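Local coordinates for protein ArCE4A (Arthrobacter sp. AW19M34-1, PDB 5LFZ) that probably removes acetyl groups from N-acetylated carbohydrates by metal-dependent hydrolysis, as a family 4 carbohydrate esterase, at residues A[73-87]-A[100-114]. Numbering follows the deposited sequence.
Sequences VDEGHQIGSHTFDHK and EVQWTDEAIEQAAGV. With NI (nickel (II) ion), chain B.
Ile79 and Ile108 lie alongside each other, pointing opposite ways, where strand 78-81 packs on helix 100-112: Ile79 CG2, set anti to the backbone N and so reaching toward the helix, lies 4.0 Å from Ile108 CD1. Toward the helix end, Val73 CG2 rests against Ala112 CB and Val114 CG1. Toward the loop the contact becomes polar at Ser81. Its hydroxyl lies against the Thr104 methyl, accepts Thr83 N in an ST turn, and donates to a water that bridges to Val101 O and Asp105 OD1. Phe84 then offers a ring face to the edge of Trp103 in a T-shaped (edge-to-face) pair, planes at 80° and its centroid 5.7 Å from that of the six-membered ring of Trp103.

At the polar edge Glu100, bent at chi2 (-63°), gathers the loop: OE1 accepts Phe84 N at 2.8 Å and, through its syn lone pair, Asp85 N at 3.2 Å. Asp85 OD1 comes within 2.6 Å of Glu100 OE2. The loop thus tied down carries His82 and His86, which with Asp33 and three waters bind nickel in the His-His-Asp site of NodB-type deacetylases. Helix 94-112 follows strand 78-81 in the chain, its 100-112 part nearly antiparallel to the strand (154°); Val57 of the adjacent strand 54-57 touches both isoleucines, and Leu69 of helix 66-74 touches Ile79 and Ala112.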
loop_
_atom_site.group_PDB
_atom_site.type_symbol
_atom_site.label_atom_id
_atom_site.label_comp_id
_atom_site.label_asym_id
_atom_site.label_seq_id
_atom_site.Cartn_x
_atom_site.Cartn_y
_atom_site.Cartn_z
ATOM N N VAL A 73 -8.660 -6.998 6.463
ATOM C CA VAL A 73 -8.383 -7.213 7.877
ATOM C C VAL A 73 -8.438 -8.701 8.208
ATOM O O VAL A 73 -7.519 -9.235 8.828
ATOM C CB VAL A 73 -9.374 -6.444 8.767
ATOM C CG1 VAL A 73 -9.163 -6.801 10.244
ATOM C CG2 VAL A 73 -9.234 -4.943 8.532
ATOM N N ASP A 74 -9.511 -9.361 7.780
ATOM C CA ASP A 74 -9.733 -10.770 8.094
ATOM C C ASP A 74 -8.644 -11.689 7.542
ATOM O O ASP A 74 -8.356 -12.729 8.132
ATOM C CB ASP A 74 -11.097 -11.237 7.567
ATOM C CG ASP A 74 -12.252 -10.865 8.496
ATOM O OD1 ASP A 74 -11.988 -10.394 9.625
ATOM O OD2 ASP A 74 -13.426 -11.048 8.100
ATOM N N GLU A 75 -8.038 -11.316 6.418
ATOM C CA GLU A 75 -7.127 -12.233 5.740
ATOM C C GLU A 75 -5.654 -11.834 5.859
ATOM O O GLU A 75 -4.809 -12.322 5.109
ATOM C CB GLU A 75 -7.537 -12.372 4.268
ATOM C CG GLU A 75 -8.893 -13.062 4.118
ATOM C CD GLU A 75 -9.451 -13.033 2.703
ATOM O OE1 GLU A 75 -8.658 -13.034 1.743
ATOM O OE2 GLU A 75 -10.693 -13.021 2.557
ATOM N N GLY A 76 -5.349 -10.956 6.807
ATOM C CA GLY A 76 -3.969 -10.716 7.195
ATOM C C GLY A 76 -3.268 -9.547 6.528
ATOM O O GLY A 76 -2.064 -9.358 6.702
ATOM N N HIS A 77 -4.014 -8.753 5.772
ATOM C CA HIS A 77 -3.429 -7.621 5.067
ATOM C C HIS A 77 -3.435 -6.373 5.939
ATOM O O HIS A 77 -4.003 -6.366 7.039
ATOM C CB HIS A 77 -4.184 -7.381 3.760
ATOM C CG HIS A 77 -4.297 -8.609 2.913
ATOM N ND1 HIS A 77 -3.230 -9.128 2.210
ATOM C CD2 HIS A 77 -5.333 -9.456 2.701
ATOM C CE1 HIS A 77 -3.611 -10.225 1.579
ATOM N NE2 HIS A 77 -4.883 -10.445 1.860
ATOM N N GLN A 78 -2.787 -5.324 5.449
ATOM C CA GLN A 78 -2.772 -4.042 6.133
ATOM C C GLN A 78 -3.454 -2.969 5.301
ATOM O O GLN A 78 -3.237 -2.874 4.098
ATOM C CB GLN A 78 -1.340 -3.620 6.457
ATOM C CG GLN A 78 -1.275 -2.309 7.215
ATOM C CD GLN A 78 0.112 -1.975 7.701
ATOM O OE1 GLN A 78 1.089 -2.621 7.325
ATOM N NE2 GLN A 78 0.209 -0.954 8.543
ATOM N N ILE A 79 -4.286 -2.162 5.946
ATOM C CA ILE A 79 -4.924 -1.041 5.274
ATOM C C ILE A 79 -4.212 0.261 5.620
ATOM O O ILE A 79 -4.044 0.595 6.803
ATOM C CB ILE A 79 -6.409 -0.936 5.656
ATOM C CG1 ILE A 79 -7.123 -2.258 5.339
ATOM C CG2 ILE A 79 -7.057 0.263 4.967
ATOM C CD1 ILE A 79 -8.524 -2.360 5.894
ATOM N N GLY A 80 -3.786 0.987 4.591
ATOM C CA GLY A 80 -3.216 2.312 4.763
ATOM C C GLY A 80 -4.102 3.356 4.103
ATOM O O GLY A 80 -4.977 3.021 3.304
ATOM N N SER A 81 -3.888 4.625 4.440
ATOM C CA SER A 81 -4.630 5.712 3.813
ATOM C C SER A 81 -3.912 6.247 2.580
ATOM O O SER A 81 -2.693 6.415 2.594
ATOM C CB SER A 81 -4.851 6.851 4.812
ATOM O OG SER A 81 -5.376 7.996 4.162
ATOM N N HIS A 82 -4.669 6.502 1.512
ATOM C CA HIS A 82 -4.135 7.163 0.324
ATOM C C HIS A 82 -4.836 8.507 0.103
ATOM O O HIS A 82 -4.866 9.014 -1.018
ATOM C CB HIS A 82 -4.305 6.254 -0.906
ATOM C CG HIS A 82 -3.382 6.564 -2.047
ATOM N ND1 HIS A 82 -2.110 7.071 -1.880
ATOM C CD2 HIS A 82 -3.542 6.393 -3.380
ATOM C CE1 HIS A 82 -1.533 7.212 -3.060
ATOM N NE2 HIS A 82 -2.382 6.808 -3.991
ATOM N N THR A 83 -5.361 9.076 1.196
ATOM C CA THR A 83 -6.272 10.246 1.221
ATOM C C THR A 83 -7.639 9.914 0.614
ATOM O O THR A 83 -7.908 8.767 0.250
ATOM C CB THR A 83 -5.696 11.501 0.510
ATOM O OG1 THR A 83 -5.783 11.365 -0.918
ATOM C CG2 THR A 83 -4.251 11.756 0.932
ATOM N N PHE A 84 -8.517 10.912 0.539
ATOM C CA PHE A 84 -9.910 10.648 0.200
ATOM C C PHE A 84 -10.155 10.663 -1.299
ATOM O O PHE A 84 -10.741 9.731 -1.838
ATOM C CB PHE A 84 -10.846 11.652 0.879
ATOM C CG PHE A 84 -12.289 11.251 0.817
ATOM C CD1 PHE A 84 -13.129 11.779 -0.148
ATOM C CD2 PHE A 84 -12.797 10.317 1.706
ATOM C CE1 PHE A 84 -14.458 11.399 -0.212
ATOM C CE2 PHE A 84 -14.125 9.931 1.649
ATOM C CZ PHE A 84 -14.956 10.472 0.686
ATOM N N ASP A 85 -9.719 11.719 -1.971
ATOM C CA ASP A 85 -9.984 11.841 -3.402
ATOM C C ASP A 85 -8.711 12.036 -4.228
ATOM O O ASP A 85 -8.749 12.626 -5.309
ATOM C CB ASP A 85 -10.956 12.991 -3.649
ATOM C CG ASP A 85 -10.594 14.216 -2.861
ATOM O OD1 ASP A 85 -9.386 14.514 -2.787
ATOM O OD2 ASP A 85 -11.504 14.870 -2.302
ATOM N N HIS A 86 -7.596 11.542 -3.700
ATOM C CA HIS A 86 -6.321 11.447 -4.424
ATOM C C HIS A 86 -5.765 12.794 -4.868
ATOM O O HIS A 86 -5.222 12.923 -5.966
ATOM C CB HIS A 86 -6.454 10.524 -5.645
ATOM C CG HIS A 86 -5.163 9.879 -6.052
ATOM N ND1 HIS A 86 -4.263 10.483 -6.904
ATOM C CD2 HIS A 86 -4.613 8.688 -5.709
ATOM C CE1 HIS A 86 -3.219 9.691 -7.073
ATOM N NE2 HIS A 86 -3.409 8.595 -6.362
ATOM N N LYS A 87 -5.887 13.798 -4.014
ATOM C CA LYS A 87 -5.289 15.092 -4.309
ATOM C C LYS A 87 -3.859 15.158 -3.768
ATOM O O LYS A 87 -3.554 14.606 -2.709
ATOM C CB LYS A 87 -6.144 16.226 -3.729
ATOM C CG LYS A 87 -7.491 16.381 -4.423
ATOM C CD LYS A 87 -8.391 17.399 -3.743
ATOM C CE LYS A 87 -9.764 17.419 -4.409
ATOM N NZ LYS A 87 -10.685 18.435 -3.826
ATOM N N GLU A 100 -8.803 15.416 3.949
ATOM C CA GLU A 100 -8.286 14.236 3.262
ATOM C C GLU A 100 -7.953 13.107 4.235
ATOM O O GLU A 100 -8.248 11.943 3.972
ATOM C CB GLU A 100 -7.046 14.591 2.445
ATOM C CG GLU A 100 -7.308 15.523 1.270
ATOM C CD GLU A 100 -8.232 14.915 0.235
ATOM O OE1 GLU A 100 -8.279 13.673 0.126
ATOM O OE2 GLU A 100 -8.908 15.687 -0.479
ATOM N N VAL A 101 -7.332 13.453 5.354
ATOM C CA VAL A 101 -7.005 12.458 6.368
ATOM C C VAL A 101 -8.264 11.944 7.072
ATOM O O VAL A 101 -8.538 10.739 7.098
ATOM C CB VAL A 101 -6.033 13.033 7.420
ATOM C CG1 VAL A 101 -5.894 12.082 8.602
ATOM C CG2 VAL A 101 -4.673 13.324 6.785
ATOM N N GLN A 102 -9.032 12.868 7.636
ATOM C CA GLN A 102 -10.162 12.503 8.483
ATOM C C GLN A 102 -11.309 11.843 7.732
ATOM O O GLN A 102 -11.943 10.933 8.260
ATOM C CB GLN A 102 -10.677 13.729 9.224
ATOM C CG GLN A 102 -9.681 14.287 10.214
ATOM C CD GLN A 102 -10.206 15.505 10.924
ATOM O OE1 GLN A 102 -11.404 15.789 10.885
ATOM N NE2 GLN A 102 -9.315 16.241 11.580
ATOM N N TRP A 103 -11.578 12.283 6.504
ATOM C CA TRP A 103 -12.645 11.658 5.723
ATOM C C TRP A 103 -12.283 10.224 5.359
ATOM O O TRP A 103 -13.153 9.361 5.289
ATOM C CB TRP A 103 -12.941 12.446 4.446
ATOM C CG TRP A 103 -13.514 13.802 4.671
ATOM C CD1 TRP A 103 -13.999 14.308 5.840
ATOM C CD2 TRP A 103 -13.661 14.837 3.694
ATOM N NE1 TRP A 103 -14.441 15.597 5.651
ATOM C CE2 TRP A 103 -14.244 15.945 4.341
ATOM C CE3 TRP A 103 -13.355 14.935 2.333
ATOM C CZ2 TRP A 103 -14.529 17.133 3.674
ATOM C CZ3 TRP A 103 -13.639 16.117 1.672
ATOM C CH2 TRP A 103 -14.220 17.198 2.343
ATOM N N THR A 104 -10.999 9.975 5.135
ATOM C CA THR A 104 -10.547 8.641 4.757
ATOM C C THR A 104 -10.612 7.718 5.962
ATOM O O THR A 104 -11.060 6.571 5.855
ATOM C CB THR A 104 -9.119 8.665 4.185
ATOM O OG1 THR A 104 -9.071 9.585 3.091
ATOM C CG2 THR A 104 -8.697 7.271 3.694
ATOM N N ASP A 105 -10.184 8.230 7.112
ATOM C CA ASP A 105 -10.229 7.462 8.354
ATOM C C ASP A 105 -11.654 7.048 8.690
ATOM O O ASP A 105 -11.890 5.919 9.120
ATOM C CB ASP A 105 -9.637 8.256 9.520
ATOM C CG ASP A 105 -8.121 8.336 9.466
ATOM O OD1 ASP A 105 -7.520 7.595 8.665
ATOM O OD2 ASP A 105 -7.532 9.118 10.249
ATOM N N GLU A 106 -12.604 7.961 8.505
ATOM C CA GLU A 106 -13.990 7.653 8.836
ATOM C C GLU A 106 -14.496 6.535 7.937
ATOM O O GLU A 106 -15.183 5.621 8.389
ATOM C CB GLU A 106 -14.889 8.879 8.694
ATOM C CG GLU A 106 -16.352 8.574 8.982
ATOM C CD GLU A 106 -17.310 9.536 8.301
ATOM O OE1 GLU A 106 -16.942 10.138 7.271
ATOM O OE2 GLU A 106 -18.437 9.693 8.806
ATOM N N ALA A 107 -14.150 6.619 6.656
ATOM C CA ALA A 107 -14.579 5.614 5.696
ATOM C C ALA A 107 -14.014 4.237 6.057
ATOM O O ALA A 107 -14.733 3.234 6.040
ATOM C CB ALA A 107 -14.163 6.018 4.288
ATOM N N ILE A 108 -12.725 4.194 6.379
ATOM C CA ILE A 108 -12.075 2.940 6.751
ATOM C C ILE A 108 -12.660 2.390 8.058
ATOM O O ILE A 108 -12.912 1.186 8.188
ATOM C CB ILE A 108 -10.543 3.121 6.886
ATOM C CG1 ILE A 108 -9.913 3.439 5.525
ATOM C CG2 ILE A 108 -9.895 1.864 7.466
ATOM C CD1 ILE A 108 -8.464 3.901 5.623
ATOM N N GLU A 109 -12.916 3.267 9.025
ATOM C CA GLU A 109 -13.464 2.800 10.288
ATOM C C GLU A 109 -14.877 2.262 10.077
ATOM O O GLU A 109 -15.219 1.204 10.595
ATOM C CB GLU A 109 -13.446 3.915 11.337
ATOM C CG GLU A 109 -13.390 3.401 12.776
ATOM C CD GLU A 109 -14.705 2.810 13.230
ATOM O OE1 GLU A 109 -15.754 3.234 12.698
ATOM O OE2 GLU A 109 -14.699 1.925 14.113
ATOM N N GLN A 110 -15.690 2.972 9.302
ATOM C CA GLN A 110 -17.059 2.526 9.053
ATOM C C GLN A 110 -17.072 1.193 8.304
ATOM O O GLN A 110 -17.913 0.328 8.566
ATOM C CB GLN A 110 -17.843 3.581 8.268
ATOM C CG GLN A 110 -19.315 3.241 8.071
ATOM C CD GLN A 110 -20.082 3.146 9.379
ATOM O OE1 GLN A 110 -19.787 3.857 10.343
ATOM N NE2 GLN A 110 -21.071 2.260 9.421
ATOM N N ALA A 111 -16.123 1.028 7.390
ATOM C CA ALA A 111 -16.064 -0.164 6.554
ATOM C C ALA A 111 -15.521 -1.385 7.292
ATOM O O ALA A 111 -16.090 -2.472 7.193
ATOM C CB ALA A 111 -15.217 0.108 5.306
ATOM N N ALA A 112 -14.430 -1.214 8.036
ATOM C CA ALA A 112 -13.701 -2.369 8.565
ATOM C C ALA A 112 -13.458 -2.326 10.071
ATOM O O ALA A 112 -12.909 -3.270 10.639
ATOM C CB ALA A 112 -12.377 -2.510 7.841
ATOM N N GLY A 113 -13.849 -1.230 10.712
ATOM C CA GLY A 113 -13.735 -1.118 12.156
ATOM C C GLY A 113 -12.315 -0.910 12.649
ATOM O O GLY A 113 -12.036 -1.069 13.842
ATOM N N VAL A 114 -11.417 -0.555 11.735
ATOM C CA VAL A 114 -10.034 -0.278 12.101
ATOM C C VAL A 114 -9.633 1.123 11.678
ATOM O O VAL A 114 -10.295 1.748 10.853
ATOM C CB VAL A 114 -9.051 -1.294 11.462
ATOM C CG1 VAL A 114 -9.445 -2.719 11.821
ATOM C CG2 VAL A 114 -8.993 -1.114 9.952
HETATM NI NI NI B . -2.299 6.874 -6.072
HETATM O O HOH W 1 -6.420 8.964 6.597
HETATM O O HOH W 2 -10.964 17.303 -1.027
HETATM O O HOH W 3 -0.608 5.942 -6.263
HETATM O O HOH W 4 -0.578 8.155 -6.079
HETATM O O HOH W 5 -2.106 6.778 -8.154
#